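Local structure of DNA ligase (3GDE) at residues K217-I222 against D346-D351; E221-V226 against R266-S271; V226-A231 against R257-W262. The protein probably seals nicks in double-stranded DNA during replication, recombination and repair, spending ATP and using magnesium as cofactor. All blocks are in the same frame, centred on the assembly; numbering follows the deposited sequence.

Contact 1: K217-I222 against D346-D351; sequences KMKIEI and DGECID
The linker that leaves helix 200-216 and runs into the nucleotidyltransferase (adenylation) fold of this ATP-dependent DNA ligase is met here by the loop between strand 344-345 and helix 354-364, and Glu348 of that loop makes the one hydrogen bond between the two segments, to the backbone of Ile220. It illustrates how a carboxylate can hold a connector that has no regular secondary structure of its own. Ile220 N donates to Glu348 OE2 over 2.8 Å, on the anti side of the carboxylate and 19° out of its plane. Glu348 is extended beyond CG, which carries the oxygen across the linker at about a right angle to the side chain of Lys219; Lys219 CA lies 3.1 Å from Glu348 OE2. The aliphatic part of the glutamate works as well, its CG lying 3.8 Å from Ile220 CB. Were Glu348 replaced by an alanine, the amide of Ile220 would probably lose this acceptor and a gap would open beside the isoleucine. Around the pair, Ile196 of helix 187-197 touches both Ile220 and Glu348, while Ile297 and Tyr344 lie against Ile220 from the adenylation side. Ile220 CG1 stands anti to the carbonyl carbon (chi1 -61°), and from there the branch reaches Ile350 tip to tip, with Ile220 CD1 3.9 Å from Ile350 CG2.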
ATOM      1  N   LYS A 217     -17.717  16.154   9.121  1.00 40.55           N
ATOM      2  CA  LYS A 217     -17.710  16.012  10.574  1.00 41.03           C
ATOM      3  C   LYS A 217     -16.776  14.911  11.087  1.00 40.57           C
ATOM      4  O   LYS A 217     -16.552  14.801  12.297  1.00 40.64           O
ATOM      5  CB  LYS A 217     -19.134  15.716  11.052  1.00 40.88           C
ATOM      6  CG  LYS A 217     -19.525  16.362  12.376  1.00 42.46           C
ATOM      7  CD  LYS A 217     -20.969  16.001  12.771  1.00 42.72           C
ATOM      8  CE  LYS A 217     -21.997  16.605  11.810  1.00 45.43           C
ATOM      9  NZ  LYS A 217     -23.377  16.108  12.098  1.00 46.32           N
ATOM     10  N   MET A 218     -16.253  14.083  10.185  1.00 40.17           N
ATOM     11  CA  MET A 218     -15.327  13.017  10.587  1.00 40.00           C
ATOM     12  C   MET A 218     -13.987  13.581  11.081  1.00 39.52           C
ATOM     13  O   MET A 218     -13.425  14.512  10.492  1.00 39.64           O
ATOM     14  CB  MET A 218     -15.118  11.998   9.464  1.00 39.88           C
ATOM     15  CG  MET A 218     -16.392  11.280   9.047  1.00 39.99           C
ATOM     16  SD  MET A 218     -16.143   9.917   7.902  1.00 40.67           S
ATOM     17  CE  MET A 218     -15.658   8.611   9.028  1.00 41.18           C
ATOM     18  N   LYS A 219     -13.499  13.020  12.182  1.00 39.15           N
ATOM     19  CA  LYS A 219     -12.264  13.484  12.812  1.00 38.72           C
ATOM     20  C   LYS A 219     -11.241  12.361  12.942  1.00 38.07           C
ATOM     21  O   LYS A 219     -11.586  11.173  12.865  1.00 37.81           O
ATOM     22  CB  LYS A 219     -12.543  14.062  14.208  1.00 38.77           C
ATOM     23  CG  LYS A 219     -13.413  15.288  14.246  1.00 39.85           C
ATOM     24  CD  LYS A 219     -13.881  15.529  15.672  1.00 43.02           C
ATOM     25  CE  LYS A 219     -14.961  16.610  15.738  1.00 44.54           C
ATOM     26  NZ  LYS A 219     -15.553  16.676  17.112  1.00 45.29           N
ATOM     27  N   ILE A 220      -9.984  12.754  13.136  1.00 37.54           N
ATOM     28  CA  ILE A 220      -8.919  11.833  13.505  1.00 37.15           C
ATOM     29  C   ILE A 220      -9.237  11.254  14.881  1.00 37.12           C
ATOM     30  O   ILE A 220      -9.585  11.986  15.801  1.00 36.44           O
ATOM     31  CB  ILE A 220      -7.535  12.551  13.559  1.00 37.20           C
ATOM     32  CG1 ILE A 220      -7.171  13.138  12.190  1.00 36.84           C
ATOM     33  CG2 ILE A 220      -6.451  11.608  14.075  1.00 36.51           C
ATOM     34  CD1 ILE A 220      -6.042  14.150  12.217  1.00 36.94           C
ATOM     35  N   GLU A 221      -9.138   9.936  15.001  1.00 37.33           N
ATOM     36  CA  GLU A 221      -9.206   9.285  16.294  1.00 38.05           C
ATOM     37  C   GLU A 221      -7.962   8.436  16.523  1.00 37.37           C
ATOM     38  O   GLU A 221      -7.424   7.830  15.583  1.00 37.45           O
ATOM     39  CB  GLU A 221     -10.520   8.495  16.481  1.00 37.82           C
ATOM     40  CG  GLU A 221     -10.902   7.543  15.370  1.00 39.46           C
ATOM     41  CD  GLU A 221     -12.374   7.102  15.439  1.00 40.26           C
ATOM     42  OE1 GLU A 221     -13.253   7.839  14.925  1.00 42.25           O
ATOM     43  OE2 GLU A 221     -12.647   6.009  15.996  1.00 42.64           O
ATOM     44  N   ILE A 222      -7.496   8.420  17.772  1.00 36.80           N
ATOM     45  CA  ILE A 222      -6.278   7.705  18.134  1.00 36.27           C
ATOM     46  C   ILE A 222      -6.399   6.208  17.841  1.00 35.81           C
ATOM     47  O   ILE A 222      -7.426   5.575  18.140  1.00 35.39           O
ATOM     48  CB  ILE A 222      -5.851   7.949  19.607  1.00 36.38           C
ATOM     49  CG1 ILE A 222      -5.599   9.435  19.851  1.00 36.99           C
ATOM     50  CG2 ILE A 222      -4.569   7.175  19.931  1.00 36.74           C
ATOM     51  CD1 ILE A 222      -5.148   9.778  21.272  1.00 36.57           C
ATOM     52  N   ASP A 346      -5.032  15.872  22.162  1.00 40.20           N
ATOM     53  CA  ASP A 346      -6.408  15.876  22.674  1.00 41.33           C
ATOM     54  C   ASP A 346      -7.387  16.580  21.720  1.00 41.18           C
ATOM     55  O   ASP A 346      -8.004  17.602  22.047  1.00 41.20           O
ATOM     56  CB  ASP A 346      -6.459  16.412  24.110  1.00 41.83           C
ATOM     57  CG  ASP A 346      -5.733  15.497  25.087  1.00 44.02           C
ATOM     58  OD1 ASP A 346      -6.104  14.297  25.165  1.00 46.05           O
ATOM     59  OD2 ASP A 346      -4.787  15.968  25.763  1.00 45.57           O
ATOM     60  N   GLY A 347      -7.507  15.996  20.531  1.00 41.11           N
ATOM     61  CA  GLY A 347      -8.263  16.576  19.433  1.00 40.62           C
ATOM     62  C   GLY A 347      -7.350  16.831  18.247  1.00 40.27           C
ATOM     63  O   GLY A 347      -6.142  17.037  18.410  1.00 39.66           O
ATOM     64  N   GLU A 348      -7.938  16.807  17.052  1.00 40.30           N
ATOM     65  CA  GLU A 348      -7.252  17.172  15.814  1.00 40.19           C
ATOM     66  C   GLU A 348      -6.516  18.487  15.985  1.00 40.03           C
ATOM     67  O   GLU A 348      -7.017  19.392  16.667  1.00 40.09           O
ATOM     68  CB  GLU A 348      -8.261  17.357  14.688  1.00 40.27           C
ATOM     69  CG  GLU A 348      -8.794  16.085  14.097  1.00 40.92           C
ATOM     70  CD  GLU A 348      -9.586  16.331  12.821  1.00 42.11           C
ATOM     71  OE1 GLU A 348      -9.924  17.493  12.515  1.00 43.01           O
ATOM     72  OE2 GLU A 348      -9.877  15.354  12.113  1.00 43.88           O
ATOM     73  N   CYS A 349      -5.336  18.590  15.369  1.00 39.37           N
ATOM     74  CA  CYS A 349      -4.559  19.836  15.382  1.00 39.02           C
ATOM     75  C   CYS A 349      -3.812  20.042  14.059  1.00 38.45           C
ATOM     76  O   CYS A 349      -2.927  20.895  13.950  1.00 38.32           O
ATOM     77  CB  CYS A 349      -3.614  19.896  16.592  1.00 38.81           C
ATOM     78  SG  CYS A 349      -2.246  18.714  16.605  1.00 40.02           S
ATOM     79  N   ILE A 350      -4.214  19.268  13.053  1.00 37.91           N
ATOM     80  CA  ILE A 350      -3.691  19.372  11.693  1.00 37.20           C
ATOM     81  C   ILE A 350      -4.042  20.676  10.980  1.00 37.68           C
ATOM     82  O   ILE A 350      -3.358  21.054  10.028  1.00 37.65           O
ATOM     83  CB  ILE A 350      -4.119  18.172  10.804  1.00 37.10           C
ATOM     84  CG1 ILE A 350      -5.641  17.989  10.783  1.00 36.57           C
ATOM     85  CG2 ILE A 350      -3.420  16.899  11.258  1.00 36.77           C
ATOM     86  CD1 ILE A 350      -6.174  17.267   9.532  1.00 36.21           C
ATOM     87  N   ASP A 351      -5.088  21.366  11.438  1.00 38.22           N
ATOM     88  CA  ASP A 351      -5.495  22.642  10.830  1.00 38.86           C
ATOM     89  C   ASP A 351      -4.643  23.838  11.258  1.00 39.06           C
ATOM     90  O   ASP A 351      -4.700  24.890  10.619  1.00 39.27           O
ATOM     91  CB  ASP A 351      -6.985  22.936  11.068  1.00 39.30           C
ATOM     92  CG  ASP A 351      -7.912  22.009  10.280  1.00 39.68           C
ATOM     93  OD1 ASP A 351      -7.458  21.326   9.339  1.00 40.10           O
ATOM     94  OD2 ASP A 351      -9.116  21.976  10.601  1.00 41.73           O
TER

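Contact 2: E221-V226 against R266-S271; sequences EIHIPV and RVTIYS
His223 lies flat against the guanidinium of Arg266, the two centres 3.9 Å apart and the planes only 16° from parallel, with Ile222 CG2 over the opposite face of the imidazole. The same arginine supplies a second hold through its backbone: His223 NE2 donates to Arg266 O over 3.1 Å, the oxygen lying close to the ring plane although the donor stands well above the plane of the carbonyl. Stack and hydrogen bond together fix the rotation of the ring, a worked case of one residue gripping another by both side chain and main chain. A cationic guanidinium over the ring would probably favour the neutral imidazole.

His223 belongs to a type II beta turn from Glu221 to Ile224, closed by Ile224 N to Glu221 O at 3.1 Å. Its own carbonyl faces strand 268-271, where Tyr270 OH donates to His223 O at 2.7 Å from above the carbonyl plane. With chi1 at -63° Tyr270 CG stands anti to the carbonyl carbon, and the ring turns one face to the proline that follows the turn. Pro225 CB sits over its centre, 3.8 Å from the Tyr270 centroid in a CH-pi contact, and Pro225 CD packs 3.7 Å from Tyr270 CZ.

Trp57 touches both Pro225 and Tyr270. Strand 268-271 pairs with strand 256-262, whose His261 meets the Tyr270 ring at about 90°, while Val267 and Ile269 pack on helix 282-291.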
ATOM      1  N   GLU A 221      -9.138   9.936  15.001  1.00 37.33           N
ATOM      2  CA  GLU A 221      -9.206   9.285  16.294  1.00 38.05           C
ATOM      3  C   GLU A 221      -7.962   8.436  16.523  1.00 37.37           C
ATOM      4  O   GLU A 221      -7.424   7.830  15.583  1.00 37.45           O
ATOM      5  CB  GLU A 221     -10.520   8.495  16.481  1.00 37.82           C
ATOM      6  CG  GLU A 221     -10.902   7.543  15.370  1.00 39.46           C
ATOM      7  CD  GLU A 221     -12.374   7.102  15.439  1.00 40.26           C
ATOM      8  OE1 GLU A 221     -13.253   7.839  14.925  1.00 42.25           O
ATOM      9  OE2 GLU A 221     -12.647   6.009  15.996  1.00 42.64           O
ATOM     10  N   ILE A 222      -7.496   8.420  17.772  1.00 36.80           N
ATOM     11  CA  ILE A 222      -6.278   7.705  18.134  1.00 36.27           C
ATOM     12  C   ILE A 222      -6.399   6.208  17.841  1.00 35.81           C
ATOM     13  O   ILE A 222      -7.426   5.575  18.140  1.00 35.39           O
ATOM     14  CB  ILE A 222      -5.851   7.949  19.607  1.00 36.38           C
ATOM     15  CG1 ILE A 222      -5.599   9.435  19.851  1.00 36.99           C
ATOM     16  CG2 ILE A 222      -4.569   7.175  19.931  1.00 36.74           C
ATOM     17  CD1 ILE A 222      -5.148   9.778  21.272  1.00 36.57           C
ATOM     18  N   HIS A 223      -5.336   5.679  17.235  1.00 34.89           N
ATOM     19  CA  HIS A 223      -5.210   4.282  16.821  1.00 34.28           C
ATOM     20  C   HIS A 223      -5.839   4.001  15.447  1.00 33.46           C
ATOM     21  O   HIS A 223      -5.734   2.891  14.926  1.00 33.34           O
ATOM     22  CB  HIS A 223      -5.655   3.297  17.926  1.00 34.46           C
ATOM     23  CG  HIS A 223      -4.924   3.486  19.226  1.00 36.28           C
ATOM     24  ND1 HIS A 223      -5.549   3.901  20.384  1.00 37.60           N
ATOM     25  CD2 HIS A 223      -3.612   3.353  19.538  1.00 36.67           C
ATOM     26  CE1 HIS A 223      -4.658   4.002  21.354  1.00 38.28           C
ATOM     27  NE2 HIS A 223      -3.475   3.670  20.868  1.00 38.13           N
ATOM     28  N   ILE A 224      -6.459   5.017  14.853  1.00 32.39           N
ATOM     29  CA  ILE A 224      -6.835   4.942  13.442  1.00 31.69           C
ATOM     30  C   ILE A 224      -5.886   5.813  12.618  1.00 30.47           C
ATOM     31  O   ILE A 224      -5.851   7.037  12.786  1.00 30.40           O
ATOM     32  CB  ILE A 224      -8.341   5.260  13.194  1.00 32.11           C
ATOM     33  CG1 ILE A 224      -9.197   4.124  13.772  1.00 32.75           C
ATOM     34  CG2 ILE A 224      -8.629   5.433  11.693  1.00 32.10           C
ATOM     35  CD1 ILE A 224     -10.657   4.436  13.898  1.00 34.89           C
ATOM     36  N   PRO A 225      -5.104   5.173  11.731  1.00 29.46           N
ATOM     37  CA  PRO A 225      -4.028   5.860  11.029  1.00 28.58           C
ATOM     38  C   PRO A 225      -4.548   6.894  10.061  1.00 27.62           C
ATOM     39  O   PRO A 225      -5.592   6.706   9.432  1.00 26.89           O
ATOM     40  CB  PRO A 225      -3.326   4.730  10.265  1.00 28.72           C
ATOM     41  CG  PRO A 225      -4.396   3.709  10.071  1.00 29.31           C
ATOM     42  CD  PRO A 225      -5.202   3.758  11.329  1.00 29.35           C
ATOM     43  N   VAL A 226      -3.811   7.989   9.969  1.00 27.08           N
ATOM     44  CA  VAL A 226      -4.085   9.007   8.982  1.00 26.54           C
ATOM     45  C   VAL A 226      -2.985   9.019   7.919  1.00 26.52           C
ATOM     46  O   VAL A 226      -1.803   8.780   8.210  1.00 26.53           O
ATOM     47  CB  VAL A 226      -4.454  10.397   9.622  1.00 26.96           C
ATOM     48  CG1 VAL A 226      -4.449  10.348  11.158  1.00 26.12           C
ATOM     49  CG2 VAL A 226      -3.633  11.568   9.048  1.00 26.72           C
ATOM     50  N   ARG A 266      -2.298   2.332  25.674  1.00 40.99           N
ATOM     51  CA  ARG A 266      -1.617   1.526  24.664  1.00 40.09           C
ATOM     52  C   ARG A 266      -1.040   2.382  23.527  1.00 38.75           C
ATOM     53  O   ARG A 266      -1.486   3.504  23.282  1.00 38.68           O
ATOM     54  CB  ARG A 266      -2.549   0.444  24.102  1.00 40.61           C
ATOM     55  CG  ARG A 266      -3.677   0.969  23.238  1.00 42.18           C
ATOM     56  CD  ARG A 266      -4.179  -0.099  22.290  1.00 44.91           C
ATOM     57  NE  ARG A 266      -5.457   0.290  21.700  1.00 47.46           N
ATOM     58  CZ  ARG A 266      -5.836   0.004  20.455  1.00 48.12           C
ATOM     59  NH1 ARG A 266      -5.034  -0.672  19.639  1.00 47.45           N
ATOM     60  NH2 ARG A 266      -7.023   0.410  20.022  1.00 48.88           N
ATOM     61  N   VAL A 267      -0.045   1.824  22.845  1.00 37.17           N
ATOM     62  CA  VAL A 267       0.618   2.459  21.719  1.00 35.62           C
ATOM     63  C   VAL A 267       0.308   1.642  20.469  1.00 34.85           C
ATOM     64  O   VAL A 267       0.316   0.409  20.516  1.00 34.65           O
ATOM     65  CB  VAL A 267       2.164   2.489  21.929  1.00 35.72           C
ATOM     66  CG1 VAL A 267       2.899   3.032  20.698  1.00 34.71           C
ATOM     67  CG2 VAL A 267       2.534   3.301  23.169  1.00 35.59           C
ATOM     68  N   THR A 268      -0.010   2.327  19.373  1.00 33.77           N
ATOM     69  CA  THR A 268       0.087   1.735  18.036  1.00 32.92           C
ATOM     70  C   THR A 268       1.068   2.531  17.181  1.00 31.87           C
ATOM     71  O   THR A 268       1.132   3.766  17.264  1.00 31.58           O
ATOM     72  CB  THR A 268      -1.265   1.648  17.288  1.00 33.11           C
ATOM     73  OG1 THR A 268      -1.942   2.902  17.376  1.00 33.64           O
ATOM     74  CG2 THR A 268      -2.149   0.526  17.846  1.00 33.89           C
ATOM     75  N   ILE A 269       1.833   1.809  16.370  1.00 30.89           N
ATOM     76  CA  ILE A 269       2.785   2.417  15.441  1.00 30.05           C
ATOM     77  C   ILE A 269       2.474   1.935  14.029  1.00 29.72           C
ATOM     78  O   ILE A 269       2.384   0.729  13.774  1.00 29.70           O
ATOM     79  CB  ILE A 269       4.261   2.080  15.815  1.00 30.17           C
ATOM     80  CG1 ILE A 269       4.560   2.461  17.273  1.00 29.54           C
ATOM     81  CG2 ILE A 269       5.253   2.768  14.847  1.00 29.84           C
ATOM     82  CD1 ILE A 269       5.914   1.986  17.773  1.00 29.76           C
ATOM     83  N   TYR A 270       2.288   2.888  13.127  1.00 29.52           N
ATOM     84  CA  TYR A 270       2.070   2.602  11.719  1.00 29.88           C
ATOM     85  C   TYR A 270       3.258   3.046  10.877  1.00 29.83           C
ATOM     86  O   TYR A 270       3.870   4.084  11.143  1.00 30.25           O
ATOM     87  CB  TYR A 270       0.791   3.280  11.226  1.00 30.33           C
ATOM     88  CG  TYR A 270      -0.439   2.766  11.919  1.00 30.26           C
ATOM     89  CD1 TYR A 270      -1.040   1.578  11.514  1.00 29.66           C
ATOM     90  CD2 TYR A 270      -0.997   3.460  12.991  1.00 30.89           C
ATOM     91  CE1 TYR A 270      -2.170   1.085  12.166  1.00 31.00           C
ATOM     92  CE2 TYR A 270      -2.127   2.984  13.646  1.00 31.39           C
ATOM     93  CZ  TYR A 270      -2.710   1.793  13.222  1.00 31.39           C
ATOM     94  OH  TYR A 270      -3.833   1.314  13.856  1.00 32.23           O
ATOM     95  N   SER A 271       3.583   2.250   9.868  1.00 29.49           N
ATOM     96  CA  SER A 271       4.664   2.578   8.950  1.00 29.40           C
ATOM     97  C   SER A 271       4.195   3.561   7.862  1.00 29.58           C
ATOM     98  O   SER A 271       3.059   4.045   7.891  1.00 29.47           O
ATOM     99  CB  SER A 271       5.214   1.298   8.329  1.00 29.48           C
ATOM    100  OG  SER A 271       4.235   0.686   7.504  1.00 29.93           O
TER

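Contact 3: V226-A231 against R257-W262; sequences VRMMLA and RVQVHW
Arg257 and Gln259 both set CG anti to the backbone N (chi1 -159° and -172°) and stay extended, so that these two residues reach, within the adenylation (nucleotidyltransferase) fold, from strand 256-262 to the chain entering strand 230-233. Arg257, a predicted ATP-binding residue, grips one carbonyl end-on with two nitrogens: NH1 donates to Met229 O over 2.7 Å and NH2 to the same oxygen over 3.0 Å, with Met229 O close to the guanidinium plane. Asp299 forms a salt bridge with NH2, so the group is held by an anion as well as a carbonyl. Met228 slides past it in the opposite direction, placing its CB 3.6 Å from Arg257 NH2 over one guanidinium face and its CE 3.9 Å from Gln259 CB.

Two residues along, the carboxamide of Gln259 pairs with both the N and the O of Val226, much as a neighbouring backbone could. Gln259 NE2 donates to Val226 O at 2.9 Å, tilted from the carbonyl plane. Its other end accepts twice: His261 NE2 donates to Gln259 OE1 over 2.8 Å, fixing which way the amide faces, and Val226 N meets a lone pair of Gln259 OE1 at 3.0 Å.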
ATOM      1  N   VAL A 226      -3.811   7.989   9.969  1.00 27.08           N
ATOM      2  CA  VAL A 226      -4.085   9.007   8.982  1.00 26.54           C
ATOM      3  C   VAL A 226      -2.985   9.019   7.919  1.00 26.52           C
ATOM      4  O   VAL A 226      -1.803   8.780   8.210  1.00 26.53           O
ATOM      5  CB  VAL A 226      -4.454  10.397   9.622  1.00 26.96           C
ATOM      6  CG1 VAL A 226      -4.449  10.348  11.158  1.00 26.12           C
ATOM      7  CG2 VAL A 226      -3.633  11.568   9.048  1.00 26.72           C
ATOM      8  N   ARG A 227      -3.398   9.232   6.674  1.00 26.04           N
ATOM      9  CA  ARG A 227      -2.475   9.243   5.556  1.00 26.10           C
ATOM     10  C   ARG A 227      -1.472  10.363   5.765  1.00 25.52           C
ATOM     11  O   ARG A 227      -1.854  11.508   6.010  1.00 25.23           O
ATOM     12  CB  ARG A 227      -3.228   9.443   4.251  1.00 26.34           C
ATOM     13  CG  ARG A 227      -2.636   8.685   3.109  1.00 28.40           C
ATOM     14  CD  ARG A 227      -2.910   7.204   3.241  1.00 33.76           C
ATOM     15  NE  ARG A 227      -4.031   6.773   2.410  1.00 36.32           N
ATOM     16  CZ  ARG A 227      -3.939   6.524   1.109  1.00 38.08           C
ATOM     17  NH1 ARG A 227      -2.783   6.676   0.477  1.00 40.05           N
ATOM     18  NH2 ARG A 227      -5.007   6.138   0.432  1.00 40.81           N
ATOM     19  N   MET A 228      -0.191  10.029   5.701  1.00 25.20           N
ATOM     20  CA  MET A 228       0.848  11.014   5.986  1.00 25.52           C
ATOM     21  C   MET A 228       0.913  12.119   4.931  1.00 25.40           C
ATOM     22  O   MET A 228       0.666  11.880   3.745  1.00 25.08           O
ATOM     23  CB  MET A 228       2.207  10.329   6.124  1.00 25.61           C
ATOM     24  CG  MET A 228       2.278   9.363   7.285  1.00 24.79           C
ATOM     25  SD  MET A 228       3.618   8.226   7.000  1.00 26.52           S
ATOM     26  CE  MET A 228       3.626   7.311   8.548  1.00 25.97           C
ATOM     27  N   MET A 229       1.226  13.328   5.374  1.00 25.68           N
ATOM     28  CA  MET A 229       1.519  14.422   4.445  1.00 26.69           C
ATOM     29  C   MET A 229       2.846  14.128   3.757  1.00 26.83           C
ATOM     30  O   MET A 229       3.808  13.723   4.407  1.00 27.06           O
ATOM     31  CB  MET A 229       1.576  15.763   5.184  1.00 26.12           C
ATOM     32  CG  MET A 229       1.811  16.961   4.291  1.00 26.74           C
ATOM     33  SD  MET A 229       1.580  18.478   5.205  1.00 28.28           S
ATOM     34  CE  MET A 229       1.735  19.689   3.890  1.00 24.66           C
ATOM     35  N   LEU A 230       2.896  14.324   2.444  1.00 27.64           N
ATOM     36  CA  LEU A 230       4.086  13.976   1.667  1.00 28.22           C
ATOM     37  C   LEU A 230       4.779  15.200   1.079  1.00 29.09           C
ATOM     38  O   LEU A 230       4.128  16.201   0.797  1.00 29.58           O
ATOM     39  CB  LEU A 230       3.708  13.000   0.546  1.00 27.96           C
ATOM     40  CG  LEU A 230       3.024  11.683   0.928  1.00 27.00           C
ATOM     41  CD1 LEU A 230       2.664  10.904  -0.335  1.00 25.93           C
ATOM     42  CD2 LEU A 230       3.910  10.848   1.839  1.00 25.25           C
ATOM     43  N   ALA A 231       6.094  15.105   0.873  1.00 30.03           N
ATOM     44  CA  ALA A 231       6.878  16.200   0.300  1.00 30.76           C
ATOM     45  C   ALA A 231       7.277  15.967  -1.162  1.00 31.68           C
ATOM     46  O   ALA A 231       7.482  14.826  -1.591  1.00 31.56           O
ATOM     47  CB  ALA A 231       8.108  16.456   1.141  1.00 30.36           C
ATOM     48  N   ARG A 257       9.736   6.299   7.980  1.00 25.97           N
ATOM     49  CA  ARG A 257       8.678   7.113   8.533  1.00 26.12           C
ATOM     50  C   ARG A 257       7.630   6.272   9.285  1.00 26.40           C
ATOM     51  O   ARG A 257       7.258   5.173   8.861  1.00 26.89           O
ATOM     52  CB  ARG A 257       8.031   7.944   7.445  1.00 25.49           C
ATOM     53  CG  ARG A 257       7.299   9.134   8.001  1.00 26.32           C
ATOM     54  CD  ARG A 257       7.020  10.154   6.943  1.00 24.46           C
ATOM     55  NE  ARG A 257       6.035  11.115   7.404  1.00 21.53           N
ATOM     56  CZ  ARG A 257       5.456  12.018   6.622  1.00 21.96           C
ATOM     57  NH1 ARG A 257       5.767  12.079   5.325  1.00 19.15           N
ATOM     58  NH2 ARG A 257       4.557  12.850   7.131  1.00 19.50           N
ATOM     59  N   VAL A 258       7.198   6.785  10.424  1.00 26.32           N
ATOM     60  CA  VAL A 258       6.170   6.142  11.223  1.00 26.50           C
ATOM     61  C   VAL A 258       5.197   7.169  11.787  1.00 26.71           C
ATOM     62  O   VAL A 258       5.465   8.388  11.810  1.00 26.28           O
ATOM     63  CB  VAL A 258       6.740   5.298  12.412  1.00 26.22           C
ATOM     64  CG1 VAL A 258       7.597   4.161  11.910  1.00 25.79           C
ATOM     65  CG2 VAL A 258       7.478   6.179  13.428  1.00 26.04           C
ATOM     66  N   GLN A 259       4.064   6.652  12.239  1.00 26.80           N
ATOM     67  CA  GLN A 259       3.065   7.459  12.908  1.00 27.18           C
ATOM     68  C   GLN A 259       2.700   6.769  14.228  1.00 27.40           C
ATOM     69  O   GLN A 259       2.337   5.595  14.255  1.00 27.20           O
ATOM     70  CB  GLN A 259       1.862   7.630  11.989  1.00 26.92           C
ATOM     71  CG  GLN A 259       0.840   8.607  12.476  1.00 26.96           C
ATOM     72  CD  GLN A 259      -0.317   8.706  11.528  1.00 26.03           C
ATOM     73  OE1 GLN A 259      -1.318   8.011  11.686  1.00 26.77           O
ATOM     74  NE2 GLN A 259      -0.176   9.543  10.509  1.00 25.26           N
ATOM     75  N   VAL A 260       2.824   7.510  15.318  1.00 28.48           N
ATOM     76  CA  VAL A 260       2.701   6.954  16.665  1.00 29.21           C
ATOM     77  C   VAL A 260       1.441   7.483  17.345  1.00 29.87           C
ATOM     78  O   VAL A 260       1.226   8.698  17.413  1.00 29.83           O
ATOM     79  CB  VAL A 260       3.970   7.270  17.507  1.00 29.25           C
ATOM     80  CG1 VAL A 260       3.752   6.956  18.991  1.00 29.92           C
ATOM     81  CG2 VAL A 260       5.171   6.500  16.956  1.00 29.04           C
ATOM     82  N   HIS A 261       0.613   6.554  17.826  1.00 30.64           N
ATOM     83  CA  HIS A 261      -0.659   6.876  18.467  1.00 31.87           C
ATOM     84  C   HIS A 261      -0.647   6.455  19.945  1.00 33.20           C
ATOM     85  O   HIS A 261      -0.337   5.301  20.262  1.00 33.10           O
ATOM     86  CB  HIS A 261      -1.803   6.153  17.752  1.00 31.53           C
ATOM     87  CG  HIS A 261      -2.004   6.573  16.331  1.00 29.96           C
ATOM     88  ND1 HIS A 261      -3.110   7.284  15.918  1.00 29.17           N
ATOM     89  CD2 HIS A 261      -1.254   6.365  15.224  1.00 28.16           C
ATOM     90  CE1 HIS A 261      -3.030   7.503  14.618  1.00 28.57           C
ATOM     91  NE2 HIS A 261      -1.913   6.955  14.173  1.00 28.61           N
ATOM     92  N   TRP A 262      -1.012   7.379  20.832  1.00 35.04           N
ATOM     93  CA  TRP A 262      -0.894   7.170  22.288  1.00 36.97           C
ATOM     94  C   TRP A 262      -1.397   8.384  23.090  1.00 38.28           C
ATOM     95  O   TRP A 262      -0.993   9.500  22.783  1.00 39.26           O
ATOM     96  CB  TRP A 262       0.601   6.938  22.601  1.00 36.43           C
ATOM     97  CG  TRP A 262       1.061   7.276  24.004  1.00 35.90           C
ATOM     98  CD1 TRP A 262       1.595   8.459  24.433  1.00 35.98           C
ATOM     99  CD2 TRP A 262       1.044   6.409  25.142  1.00 34.83           C
ATOM    100  NE1 TRP A 262       1.914   8.382  25.770  1.00 35.78           N
ATOM    101  CE2 TRP A 262       1.583   7.137  26.231  1.00 35.39           C
ATOM    102  CE3 TRP A 262       0.631   5.089  25.349  1.00 34.52           C
ATOM    103  CZ2 TRP A 262       1.712   6.584  27.514  1.00 35.72           C
ATOM    104  CZ3 TRP A 262       0.766   4.539  26.625  1.00 35.97           C
ATOM    105  CH2 TRP A 262       1.300   5.287  27.688  1.00 35.06           C
TER

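How the contacts relate
The three contacts follow one continuous piece of chain, 217-231, as it passes from the end of helix 200-216 into the adenylation domain. Contacts 1 and 2 share Glu221 and Ile222, and contacts 2 and 3 share Val226; Ile220 CG2 of contact 1 packs on Val226 CG1 at 3.8 Å. The centres of contacts 2 and 3 are 9 Å apart, strands 268-271 and 256-262 being antiparallel neighbours, with Tyr270 O 2.8 Å from Gln259 N. Contact 3 comes nearest the predicted ATP pocket: the side chains of Arg257 and Phe340, both predicted to bind ATP, approach to about 3 Å, and that of Leu230 is about 4 Å from a phosphate ion, probably from the crystallisation liquor. The side chain of Ile350 in contact 1 remains about 10 Å from that of Arg257.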